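Local atomic coordinates of periphilin-1 (Homo sapiens, PDB entry 6SWG), a protein that probably takes part in transcriptional gene silencing as a subunit of the HUSH complex, with a C-terminal helical hairpin that packs against another protein. Residues B[26-29]-B[30-34]; B[87-90]-B[91-94]. All coordinates share one frame; numbering follows the deposited sequence.

Contact 1. Residues B[26-29]-B[30-34]; sequences KAIA and SKTKE
Thr32 turns its hydroxyl back onto the helix, and OG1 binds Ile28 O at 2.8 Å, a threonine bond to the carbonyl one turn back that is common in regular alpha helix. The torsion sets OG1 beside its own backbone N and opposite the carbonyl carbon (chi1 -62°), which aims the oxygen at the preceding turn. Thr32 N also binds Ile28 O, at 2.9 Å. The two donors come from opposite faces of the carbonyl plane, with OG1 clearly above it, so the carbonyl oxygen of buried Ile28 is gripped twice. CG2 of Ile28 lies 4.1 Å from Thr32 OG1 on this packed side. A valine here would probably leave Ile28 O with the backbone N-H alone.

The other side is looser. Ser30 OG makes just a weak bond to Lys26 O, at 3.4 Å, while Ser30 N holds the same oxygen firmly. Lys26 and Lys33 stretch outward.

At the border between the two sides, Lys31 NZ forms a salt bridge with Glu34 OE1 at 2.8 Å.

All this lies on helix 23-56. Ala27 and Lys31 rest on Phe86 of helix 61-93, Ile28 on Ile87 and Thr32 on Leu83. Ile28 and Thr32 also pack on apolar side chains of another protein.

Contact 2. Residues B[87-90]-B[91-94]; sequences IAEY and DTST
Asp91 N binds Ile87 O at 2.9 Å in the usual i to i+4 pattern, but Thr92 N then binds Glu89 O at 3.0 Å, three residues back, as the backbone opens out of regular helix.

Side-chain hydroxyls take over where the backbone bonding weakens. Ser93 OG binds Glu89 O at 2.9 Å. It approaches from the face of the carbonyl plane opposite to Thr92 N, so this oxygen has a donor above and one below. Thr92 OG1 lies 3.0 Å from Ala88 O and near Glu89 O as well.

Thr94 folds back on Tyr90 with both of its branches. OG1 sits between the backbone N and the carbonyl carbon (chi1 56°) and donates to Tyr90 O at 2.6 Å. CG2 stands over the centre of the Tyr90 ring, 3.8 Å from the centroid and 1° off the ring normal. This is a CH-pi contact. The methyl lies on one ring face while the hydroxyl holds the main chain of the same residue.

Asp91 meets the ring differently. Its OD1 lies at the ring edge, 3.8 Å from Tyr90 CD2, with the carboxylate turned 81° from the ring plane. The aspartate also runs alongside Ile87, whose CG2 is 3.5 Å from Asp91 OD2. That oxygen has its main partner elsewhere, in a salt bridge with Arg24.

These residues form the weakly bonded C-terminal part of helix 61-93, largely at the surface. The inner side faces helix 23-56: Tyr90 rests on Thr23 and Arg24, and Ile87 on Arg24. Ile87 also packs on an apolar side chain of another protein.

Contacts 1 and 2 sit on the two helices of one hairpin, near its open end, far from the turn that joins helix 23-56 to helix 61-93. Their centres are 14 Å apart. They meet through apolar side chains: Ile28 CG1 lies 4.0 Å from Ile87 CG1, and Ala27 CB lies 4.1 Å from Tyr90 CE1. Contact 1 is regular helix throughout, whereas the bonding weakens over contact 2. Both isoleucines also pack on another protein, so each contact has an intermolecular side. The role is structural, consistent with a domain that assembles with a partner.

Contact 1. Residues B[26-29]-B[30-34]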
loop_
_atom_site.group_PDB
_atom_site.type_symbol
_atom_site.label_atom_id
_atom_site.label_comp_id
_atom_site.label_asym_id
_atom_site.label_seq_id
_atom_site.Cartn_x
_atom_site.Cartn_y
_atom_site.Cartn_z
ATOM N N LYS B 26 7.403 30.397 5.031
ATOM C CA LYS B 26 6.479 29.697 4.152
ATOM C C LYS B 26 7.044 28.355 3.697
ATOM O O LYS B 26 6.307 27.370 3.644
ATOM C CB LYS B 26 6.124 30.540 2.938
ATOM C CG LYS B 26 5.263 31.727 3.233
ATOM C CD LYS B 26 5.051 32.510 1.949
ATOM C CE LYS B 26 4.809 33.972 2.240
ATOM N NZ LYS B 26 4.922 34.806 0.993
ATOM N N ALA B 27 8.332 28.308 3.341
ATOM C CA ALA B 27 8.960 27.053 2.913
ATOM C C ALA B 27 8.886 25.987 4.004
ATOM O O ALA B 27 8.527 24.826 3.725
ATOM C CB ALA B 27 10.424 27.303 2.529
ATOM N N ILE B 28 9.212 26.374 5.255
ATOM C CA ILE B 28 9.144 25.421 6.364
ATOM C C ILE B 28 7.711 24.967 6.566
ATOM O O ILE B 28 7.442 23.788 6.769
ATOM C CB ILE B 28 9.733 26.030 7.658
ATOM C CG1 ILE B 28 11.219 26.356 7.464
ATOM C CG2 ILE B 28 9.549 25.121 8.853
ATOM C CD1 ILE B 28 11.823 27.218 8.574
ATOM N N ALA B 29 6.771 25.897 6.538
ATOM C CA ALA B 29 5.366 25.539 6.767
ATOM C C ALA B 29 4.855 24.571 5.707
ATOM O O ALA B 29 4.180 23.594 6.038
ATOM C CB ALA B 29 4.489 26.805 6.772
ATOM N N SER B 30 5.167 24.827 4.430
ATOM C CA SER B 30 4.722 23.949 3.364
ATOM C C SER B 30 5.406 22.598 3.452
ATOM O O SER B 30 4.758 21.567 3.246
ATOM C CB SER B 30 4.986 24.565 2.001
ATOM O OG SER B 30 4.055 25.570 1.764
ATOM N N LYS B 31 6.721 22.589 3.739
ATOM C CA LYS B 31 7.430 21.320 3.882
ATOM C C LYS B 31 6.835 20.502 5.003
ATOM O O LYS B 31 6.650 19.291 4.877
ATOM C CB LYS B 31 8.912 21.552 4.185
ATOM C CG LYS B 31 9.802 20.305 4.062
ATOM C CD LYS B 31 9.738 19.645 2.679
ATOM C CE LYS B 31 10.452 18.299 2.646
ATOM N NZ LYS B 31 10.469 17.719 1.273
ATOM N N THR B 32 6.448 21.168 6.070
ATOM C CA THR B 32 5.838 20.480 7.176
ATOM C C THR B 32 4.506 19.905 6.755
ATOM O O THR B 32 4.200 18.735 7.047
ATOM C CB THR B 32 5.670 21.458 8.350
ATOM O OG1 THR B 32 6.963 21.938 8.797
ATOM C CG2 THR B 32 4.955 20.792 9.463
ATOM N N LYS B 33 3.723 20.685 6.019
ATOM C CA LYS B 33 2.423 20.174 5.605
ATOM C C LYS B 33 2.575 18.950 4.698
ATOM O O LYS B 33 1.862 17.941 4.872
ATOM C CB LYS B 33 1.633 21.288 4.937
ATOM C CG LYS B 33 0.303 20.818 4.434
ATOM C CD LYS B 33 -0.490 21.987 3.846
ATOM C CE LYS B 33 -1.899 21.583 3.330
ATOM N NZ LYS B 33 -2.698 22.852 2.992
ATOM N N GLU B 34 3.521 19.004 3.759
ATOM C CA GLU B 34 3.756 17.875 2.865
ATOM C C GLU B 34 4.171 16.623 3.646
ATOM O O GLU B 34 3.645 15.524 3.412
ATOM C CB GLU B 34 4.794 18.258 1.831
ATOM C CG GLU B 34 5.343 17.109 1.016
ATOM C CD GLU B 34 6.661 17.523 0.307
ATOM O OE1 GLU B 34 7.681 17.779 1.001
ATOM O OE2 GLU B 34 6.678 17.612 -0.936
#

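Contact 2. Residues B[87-90]-B[91-94]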
loop_
_atom_site.group_PDB
_atom_site.type_symbol
_atom_site.label_atom_id
_atom_site.label_comp_id
_atom_site.label_asym_id
_atom_site.label_seq_id
_atom_site.Cartn_x
_atom_site.Cartn_y
_atom_site.Cartn_z
ATOM N N ILE B 87 15.293 22.226 7.055
ATOM C CA ILE B 87 15.687 23.478 7.646
ATOM C C ILE B 87 17.201 23.638 7.536
ATOM O O ILE B 87 17.687 24.673 7.046
ATOM C CB ILE B 87 15.191 23.562 9.097
ATOM C CG1 ILE B 87 13.672 23.615 9.124
ATOM C CG2 ILE B 87 15.818 24.714 9.770
ATOM C CD1 ILE B 87 13.102 23.364 10.588
ATOM N N ALA B 88 17.979 22.609 7.941
ATOM C CA ALA B 88 19.442 22.767 7.922
ATOM C C ALA B 88 19.926 23.111 6.488
ATOM O O ALA B 88 20.684 24.087 6.288
ATOM C CB ALA B 88 20.119 21.511 8.482
ATOM N N GLU B 89 19.418 22.385 5.471
ATOM C CA GLU B 89 19.828 22.672 4.085
ATOM C C GLU B 89 19.506 24.123 3.727
ATOM O O GLU B 89 20.374 24.890 3.263
ATOM C CB GLU B 89 19.129 21.729 3.102
ATOM C CG GLU B 89 19.672 20.317 3.079
ATOM C CD GLU B 89 21.095 20.257 2.518
ATOM O OE1 GLU B 89 21.840 19.287 2.750
ATOM O OE2 GLU B 89 21.501 21.188 1.805
ATOM N N TYR B 90 18.301 24.555 4.073
ATOM C CA TYR B 90 17.889 25.896 3.710
ATOM C C TYR B 90 18.781 26.928 4.376
ATOM O O TYR B 90 19.112 27.955 3.779
ATOM C CB TYR B 90 16.449 26.127 4.151
ATOM C CG TYR B 90 15.789 27.302 3.514
ATOM C CD1 TYR B 90 14.986 27.111 2.386
ATOM C CD2 TYR B 90 15.936 28.592 4.020
ATOM C CE1 TYR B 90 14.342 28.148 1.791
ATOM C CE2 TYR B 90 15.270 29.683 3.402
ATOM C CZ TYR B 90 14.479 29.429 2.287
ATOM O OH TYR B 90 13.773 30.382 1.577
ATOM N N ASP B 91 19.133 26.704 5.634
ATOM C CA ASP B 91 19.850 27.729 6.354
ATOM C C ASP B 91 21.334 27.631 6.107
ATOM O O ASP B 91 22.100 28.282 6.838
ATOM C CB ASP B 91 19.598 27.621 7.894
ATOM C CG ASP B 91 18.147 28.020 8.299
ATOM O OD1 ASP B 91 17.515 28.650 7.423
ATOM O OD2 ASP B 91 17.657 27.688 9.435
ATOM N N THR B 92 21.771 26.748 5.194
ATOM C CA THR B 92 23.184 26.691 4.847
ATOM C C THR B 92 23.420 27.010 3.369
ATOM O O THR B 92 24.558 26.913 2.919
ATOM C CB THR B 92 23.839 25.350 5.208
ATOM O OG1 THR B 92 23.151 24.246 4.622
ATOM C CG2 THR B 92 23.779 25.164 6.698
ATOM N N SER B 93 22.405 27.439 2.617
ATOM C CA SER B 93 22.642 27.653 1.194
ATOM C C SER B 93 21.681 28.635 0.533
ATOM O O SER B 93 21.535 28.589 -0.698
ATOM C CB SER B 93 22.584 26.224 0.477
ATOM O OG SER B 93 21.234 25.656 0.567
ATOM N N THR B 94 21.083 29.559 1.299
ATOM C CA THR B 94 20.124 30.545 0.750
ATOM C C THR B 94 20.488 31.991 1.132
ATOM O O THR B 94 21.681 32.210 1.429
ATOM C CB THR B 94 18.692 30.271 1.211
ATOM O OG1 THR B 94 18.633 30.236 2.647
ATOM C CG2 THR B 94 18.164 28.985 0.627
#